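Local coordinates for protein putative xylanase (Bacteroides fragilis, PDB 2P1G) that is of unknown function but, as an AmiA-like protein and putative xylanase, may hydrolyse glycosyl bonds, at residues Gly66-Ala69 with Arg70-Arg74; Val141-Met144 with Ala145-Glu148; Thr219-Ser222 with Gln223-Lys226. All coordinates share one frame; numbering follows the deposited sequence.

The three contacts are local and follow one another along the chain: contacts 1 and 2 lie within one helix each, 65-76 and 138-151, while contact 3 spans the lead-in and N-terminus of helix 221-226. Contacts 1 and 2 have centres about 26 Å apart, whereas contact 3 lies about 33 Å from each and across the centre of the chain from both. Helix 65-76 packs on helix 43-54, helix 138-151 on helix 123-126, and the short helix 221-226 against strands of the large antiparallel sheet. Two contacts thus belong to helix-helix packing, and the third joins a short helix to the sheet.

Contact 1: Gly66-Ala69 with Arg70-Arg74; sequences GDFA and RNLQR
With its CG turned anti to the carbonyl carbon (chi1 -66°), D67 sends its carboxylate back toward the N-terminal end of the helix, where R70 comes to meet it. The arginine leaves with CG anti to its backbone N (chi1 178°), runs straight, then bends at chi3 (-65°), which brings its guanidinium alongside the aspartate, both side chains pointing the same way. The resulting salt bridge is a long one, OD1 of D67 lying 3.4 Å from NH1 of R70, with the oxygen at the guanidinium edge near its plane. An exposed arginine suits this place, since its aliphatic stem can follow the helix surface before the charge turns back.

On the buried side F68 and L72 stand one turn apart, CZ of F68 lying 4.4 Å from CD2 of L72; both touch Y49 of helix 43-54, as large apolar residues should on an inward face. Between them L72 N donates to F68 O at 2.9 Å, one of four i to i+4 backbone bonds that join 66-69 to 70-74. N71 turns its amide away to the carbonyl of A52, tying the helix to its neighbour. Q73 instead works at the surface: a water donates to its OE1 at 2.7 Å and, more weakly, to A69 O, which also accepts from Q73 N, while NE2 reaches G80 O. The chemistry thus divides round the helix, apolar groups inward and charge outward; a salt bridge so long and so near solvent probably contributes only modestly to stability.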
loop_
_atom_site.group_PDB
_atom_site.type_symbol
_atom_site.label_atom_id
_atom_site.label_comp_id
_atom_site.label_asym_id
_atom_site.label_seq_id
_atom_site.Cartn_x
_atom_site.Cartn_y
_atom_site.Cartn_z
ATOM N N GLY A 66 -17.070 -6.353 13.685
ATOM C CA GLY A 66 -17.769 -6.671 12.442
ATOM C C GLY A 66 -17.569 -5.634 11.349
ATOM O O GLY A 66 -17.387 -5.990 10.190
ATOM N N ASP A 67 -17.586 -4.352 11.715
ATOM C CA ASP A 67 -17.362 -3.279 10.753
ATOM C C ASP A 67 -15.911 -3.307 10.266
ATOM O O ASP A 67 -15.649 -3.189 9.073
ATOM C CB ASP A 67 -17.652 -1.908 11.383
ATOM C CG ASP A 67 -19.120 -1.705 11.737
ATOM O OD1 ASP A 67 -19.961 -2.570 11.423
ATOM O OD2 ASP A 67 -19.426 -0.651 12.331
ATOM N N PHE A 68 -14.984 -3.471 11.205
ATOM C CA PHE A 68 -13.554 -3.501 10.889
ATOM C C PHE A 68 -13.297 -4.659 9.927
ATOM O O PHE A 68 -12.668 -4.483 8.895
ATOM C CB PHE A 68 -12.726 -3.647 12.165
ATOM C CG PHE A 68 -11.291 -4.030 11.934
ATOM C CD1 PHE A 68 -10.367 -3.095 11.477
ATOM C CD2 PHE A 68 -10.855 -5.323 12.208
ATOM C CE1 PHE A 68 -9.023 -3.454 11.273
ATOM C CE2 PHE A 68 -9.527 -5.695 12.011
ATOM C CZ PHE A 68 -8.606 -4.758 11.537
ATOM N N ALA A 69 -13.813 -5.831 10.274
ATOM C CA ALA A 69 -13.616 -7.049 9.476
ATOM C C ALA A 69 -14.204 -6.924 8.066
ATOM O O ALA A 69 -13.570 -7.333 7.084
ATOM C CB ALA A 69 -14.227 -8.228 10.197
ATOM N N ARG A 70 -15.410 -6.366 7.966
ATOM C CA ARG A 70 -16.022 -6.085 6.662
ATOM C C ARG A 70 -15.136 -5.159 5.820
ATOM O O ARG A 70 -14.832 -5.456 4.646
ATOM C CB ARG A 70 -17.402 -5.444 6.835
ATOM C CG ARG A 70 -18.067 -5.075 5.502
ATOM C CD ARG A 70 -19.363 -4.308 5.711
ATOM N NE ARG A 70 -20.354 -5.156 6.361
ATOM C CZ ARG A 70 -20.880 -4.945 7.560
ATOM N NH1 ARG A 70 -20.553 -3.880 8.295
ATOM N NH2 ARG A 70 -21.774 -5.807 8.012
ATOM N N ASN A 71 -14.722 -4.045 6.422
ATOM C CA ASN A 71 -13.873 -3.062 5.727
ATOM C C ASN A 71 -12.566 -3.702 5.241
ATOM O O ASN A 71 -12.156 -3.528 4.086
ATOM C CB ASN A 71 -13.567 -1.869 6.645
ATOM C CG ASN A 71 -14.808 -1.036 6.984
ATOM O OD1 ASN A 71 -15.864 -1.174 6.361
ATOM N ND2 ASN A 71 -14.672 -0.153 7.969
ATOM N N LEU A 72 -11.919 -4.447 6.123
ATOM C CA LEU A 72 -10.640 -5.052 5.790
ATOM C C LEU A 72 -10.796 -5.999 4.622
ATOM O O LEU A 72 -9.964 -5.994 3.711
ATOM C CB LEU A 72 -10.042 -5.781 6.993
ATOM C CG LEU A 72 -8.678 -6.433 6.751
ATOM C CD1 LEU A 72 -7.587 -5.375 6.517
ATOM C CD2 LEU A 72 -8.292 -7.316 7.932
ATOM N N GLN A 73 -11.867 -6.793 4.624
ATOM C CA GLN A 73 -12.094 -7.725 3.522
ATOM C C GLN A 73 -12.270 -6.953 2.198
ATOM O O GLN A 73 -11.716 -7.340 1.165
ATOM C CB GLN A 73 -13.305 -8.610 3.806
ATOM C CG GLN A 73 -13.619 -9.553 2.662
ATOM C CD GLN A 73 -14.563 -10.639 3.059
ATOM O OE1 GLN A 73 -14.650 -11.014 4.241
ATOM N NE2 GLN A 73 -15.282 -11.163 2.083
ATOM N N ARG A 74 -12.999 -5.842 2.263
ATOM C CA ARG A 74 -13.227 -4.967 1.111
ATOM C C ARG A 74 -11.965 -4.318 0.540
ATOM O O ARG A 74 -11.864 -4.047 -0.667
ATOM C CB ARG A 74 -14.227 -3.877 1.492
ATOM C CG ARG A 74 -15.689 -4.418 1.636
ATOM C CD ARG A 74 -16.636 -3.269 1.952
ATOM N NE ARG A 74 -16.643 -2.255 0.881
ATOM C CZ ARG A 74 -17.091 -1.011 1.000
ATOM N NH1 ARG A 74 -17.622 -0.571 2.136
ATOM N NH2 ARG A 74 -17.023 -0.202 -0.037
HETATM O O HOH W 1 -15.161 -9.750 6.516
#

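Contact 2: Val141-Met144 with Ala145-Glu148; sequences VAQM and AKYE
V141-M144 runs into A145-E148 as unbroken alpha helix, and each of the first four carbonyls accepts the N-H four residues on. The straightest of these bonds is E148 N to M144 O, 2.8 Å long with an N-H...O angle of 172°; the bond from K146 N to A142 O is the most bent. This regular backbone sets Q143 and Y147 one turn apart on the same flank.

There the two side chains meet as amide on ring. A bend at chi2 (58°) folds the amide of Q143 over one face of Y147. NE2 of Q143 lies 3.2 Å from CZ of Y147, toward the phenol end of the ring, while CG of Q143 rests 3.6 Å from CE2 of Y147. Because amide and ring planes are 42° apart, this is no flat stack. Glutamine suits the position because it has enough methylenes to reach the ring and an amide nitrogen to lay over the pi cloud. The rim of the same ring meets M144, whose sulfur is 5.5 Å from the Y147 ring centroid and close to the ring plane, an edge-on Met-aromatic contact. Its flexible thioether chain is bent at both chi2 and chi3, and this buried methionine also touches T86. Along the surface, K146, an exposed residue, runs extended past A142, its CG 3.5 Å from A142 O.

R78 adds a cation-pi contact to Y147. Buried E148 is held by two hydrogen bonds, OE2 to the hydroxyl of Y91 and OE1 to that of S125, and M144 and A145 lean on M124 and S125, so that helix 138-151 is seated against the short helix 123-126.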
loop_
_atom_site.group_PDB
_atom_site.type_symbol
_atom_site.label_atom_id
_atom_site.label_comp_id
_atom_site.label_asym_id
_atom_site.label_seq_id
_atom_site.Cartn_x
_atom_site.Cartn_y
_atom_site.Cartn_z
ATOM N N VAL A 141 0.133 -18.809 -11.014
ATOM C CA VAL A 141 1.044 -17.982 -11.808
ATOM C C VAL A 141 0.329 -17.455 -13.073
ATOM O O VAL A 141 0.441 -16.270 -13.421
ATOM C CB VAL A 141 2.324 -18.749 -12.189
ATOM C CG1 VAL A 141 3.194 -17.915 -13.120
ATOM C CG2 VAL A 141 3.091 -19.107 -10.931
ATOM N N ALA A 142 -0.413 -18.340 -13.736
ATOM C CA ALA A 142 -1.130 -17.966 -14.962
ATOM C C ALA A 142 -2.124 -16.858 -14.640
ATOM O O ALA A 142 -2.253 -15.897 -15.409
ATOM C CB ALA A 142 -1.876 -19.161 -15.547
ATOM N N GLN A 143 -2.820 -16.995 -13.520
ATOM C CA GLN A 143 -3.798 -15.987 -13.104
ATOM C C GLN A 143 -3.112 -14.659 -12.811
ATOM O O GLN A 143 -3.599 -13.600 -13.225
ATOM C CB GLN A 143 -4.626 -16.457 -11.899
ATOM C CG GLN A 143 -5.783 -15.520 -11.508
ATOM C CD GLN A 143 -6.777 -15.281 -12.648
ATOM O OE1 GLN A 143 -7.495 -16.189 -13.051
ATOM N NE2 GLN A 143 -6.813 -14.049 -13.170
ATOM N N MET A 144 -1.981 -14.693 -12.102
ATOM C CA MET A 144 -1.286 -13.430 -11.783
ATOM C C MET A 144 -0.799 -12.781 -13.074
ATOM O O MET A 144 -0.878 -11.561 -13.223
ATOM C CB MET A 144 -0.132 -13.658 -10.800
ATOM C CG MET A 144 -0.550 -13.891 -9.329
ATOM S SD MET A 144 -1.848 -12.810 -8.601
ATOM C CE MET A 144 -1.109 -11.187 -8.934
ATOM N N ALA A 145 -0.334 -13.589 -14.026
ATOM C CA ALA A 145 0.066 -13.050 -15.331
ATOM C C ALA A 145 -1.111 -12.361 -16.062
ATOM O O ALA A 145 -0.910 -11.344 -16.739
ATOM C CB ALA A 145 0.682 -14.144 -16.214
ATOM N N LYS A 146 -2.326 -12.899 -15.918
ATOM C CA LYS A 146 -3.507 -12.250 -16.506
ATOM C C LYS A 146 -3.770 -10.896 -15.851
ATOM O O LYS A 146 -4.077 -9.914 -16.538
ATOM C CB LYS A 146 -4.746 -13.133 -16.387
ATOM C CG LYS A 146 -4.724 -14.348 -17.297
ATOM C CD LYS A 146 -5.969 -15.204 -17.046
ATOM C CE LYS A 146 -5.779 -16.628 -17.545
ATOM N NZ LYS A 146 -6.858 -17.508 -16.973
ATOM N N TYR A 147 -3.618 -10.838 -14.533
ATOM C CA TYR A 147 -3.826 -9.576 -13.820
ATOM C C TYR A 147 -2.745 -8.547 -14.151
ATOM O O TYR A 147 -3.044 -7.352 -14.367
ATOM C CB TYR A 147 -3.918 -9.807 -12.312
ATOM C CG TYR A 147 -5.151 -10.547 -11.837
ATOM C CD1 TYR A 147 -6.416 -10.279 -12.381
ATOM C CD2 TYR A 147 -5.063 -11.467 -10.800
ATOM C CE1 TYR A 147 -7.541 -10.929 -11.932
ATOM C CE2 TYR A 147 -6.186 -12.133 -10.331
ATOM C CZ TYR A 147 -7.425 -11.862 -10.907
ATOM O OH TYR A 147 -8.533 -12.514 -10.447
ATOM N N GLU A 148 -1.492 -8.996 -14.195
ATOM C CA GLU A 148 -0.384 -8.139 -14.623
ATOM C C GLU A 148 -0.633 -7.563 -16.011
ATOM O O GLU A 148 -0.383 -6.370 -16.260
ATOM C CB GLU A 148 0.942 -8.907 -14.623
ATOM C CG GLU A 148 1.392 -9.338 -13.219
ATOM C CD GLU A 148 2.511 -10.378 -13.280
ATOM O OE1 GLU A 148 2.754 -10.900 -14.384
ATOM O OE2 GLU A 148 3.150 -10.644 -12.240
#

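Contact 3: Thr219-Ser222 with Gln223-Lys226; sequences TALS and QMLK
The closest approach between side chains here is that of T219 to M224: OG1 of T219 lies 3.2 Å from CG of M224, the two side chains crossing at about a right angle. Beside them CG2 of T219 comes 4.1 Å from NE2 of Q223. On the inner side CG of L221 packs 4.2 Å from CD1 of L225. With chi1 at 176°, L221 lies across the helix, and its CD1 reaches on toward SD of M224, 4.4 Å away.

The backbone holds these groups in place. A220, at the N-cap, offers its carbonyl to M224 N at 3.1 Å and, weakly, to Q223 N. A water accepts from A220 N at 3.0 Å and donates weakly to OE1 of Q223, a loose link from the glutamine to the cap.

Farther out, backbone hydrogen bonds between L221 and L202 tie the helix start to strand 201-208. L221 and L225 rest on L180 of strand 177-182, L225 also reaches L231 and I234, and M224 touches L204. The chemistry is therefore two-sided: leucines bring apolar bulk against the sheet, while alanine at the N-cap has no side-chain acceptor to offer the first turn.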
loop_
_atom_site.group_PDB
_atom_site.type_symbol
_atom_site.label_atom_id
_atom_site.label_comp_id
_atom_site.label_asym_id
_atom_site.label_seq_id
_atom_site.Cartn_x
_atom_site.Cartn_y
_atom_site.Cartn_z
ATOM N N THR A 219 13.595 10.782 8.731
ATOM C CA THR A 219 14.004 11.585 7.597
ATOM C C THR A 219 12.766 12.005 6.812
ATOM O O THR A 219 11.868 11.176 6.591
ATOM C CB THR A 219 14.976 10.799 6.708
ATOM O OG1 THR A 219 14.294 9.691 6.134
ATOM C CG2 THR A 219 16.131 10.229 7.548
ATOM N N ALA A 220 12.719 13.276 6.408
ATOM C CA ALA A 220 11.608 13.802 5.620
ATOM C C ALA A 220 11.387 12.919 4.392
ATOM O O ALA A 220 12.339 12.376 3.817
ATOM C CB ALA A 220 11.876 15.252 5.192
ATOM N N LEU A 221 10.132 12.776 3.994
ATOM C CA LEU A 221 9.791 11.938 2.838
ATOM C C LEU A 221 10.600 12.288 1.582
ATOM O O LEU A 221 11.070 11.393 0.873
ATOM C CB LEU A 221 8.288 12.008 2.559
ATOM C CG LEU A 221 7.752 11.265 1.324
ATOM C CD1 LEU A 221 8.033 9.779 1.431
ATOM C CD2 LEU A 221 6.260 11.507 1.205
ATOM N N SER A 222 10.745 13.580 1.288
ATOM C CA SER A 222 11.485 14.005 0.106
ATOM C C SER A 222 12.916 13.459 0.102
ATOM O O SER A 222 13.428 13.075 -0.958
ATOM C CB SER A 222 11.475 15.535 -0.025
ATOM O OG SER A 222 12.121 16.130 1.090
ATOM N N GLN A 223 13.527 13.366 1.285
ATOM C CA GLN A 223 14.887 12.839 1.399
ATOM C C GLN A 223 14.905 11.315 1.245
ATOM O O GLN A 223 15.806 10.781 0.599
ATOM C CB GLN A 223 15.549 13.255 2.709
ATOM C CG GLN A 223 17.049 12.931 2.751
ATOM C CD GLN A 223 17.725 13.412 4.015
ATOM O OE1 GLN A 223 17.831 14.622 4.263
ATOM N NE2 GLN A 223 18.203 12.466 4.825
ATOM N N MET A 224 13.911 10.629 1.813
ATOM C CA MET A 224 13.755 9.171 1.616
ATOM C C MET A 224 13.719 8.850 0.115
ATOM O O MET A 224 14.352 7.891 -0.347
ATOM C CB MET A 224 12.461 8.635 2.266
ATOM C CG MET A 224 12.373 8.706 3.789
ATOM S SD MET A 224 10.749 8.157 4.444
ATOM C CE MET A 224 10.496 6.660 3.500
ATOM N N LEU A 225 12.977 9.651 -0.643
ATOM C CA LEU A 225 12.836 9.446 -2.075
ATOM C C LEU A 225 14.108 9.775 -2.831
ATOM O O LEU A 225 14.556 8.995 -3.681
ATOM C CB LEU A 225 11.697 10.315 -2.625
ATOM C CG LEU A 225 10.280 10.029 -2.122
ATOM C CD1 LEU A 225 9.368 11.157 -2.547
ATOM C CD2 LEU A 225 9.800 8.752 -2.806
ATOM N N LYS A 226 14.668 10.949 -2.542
ATOM C CA LYS A 226 15.855 11.416 -3.257
ATOM C C LYS A 226 17.084 10.547 -2.950
ATOM O O LYS A 226 18.004 10.462 -3.759
ATOM C CB LYS A 226 16.107 12.908 -2.976
ATOM C CG LYS A 226 15.033 13.821 -3.631
ATOM C CD LYS A 226 15.165 15.310 -3.276
ATOM C CE LYS A 226 14.009 16.119 -3.935
ATOM N NZ LYS A 226 14.118 17.639 -3.766
HETATM O O HOH W 2 15.205 14.882 6.408
#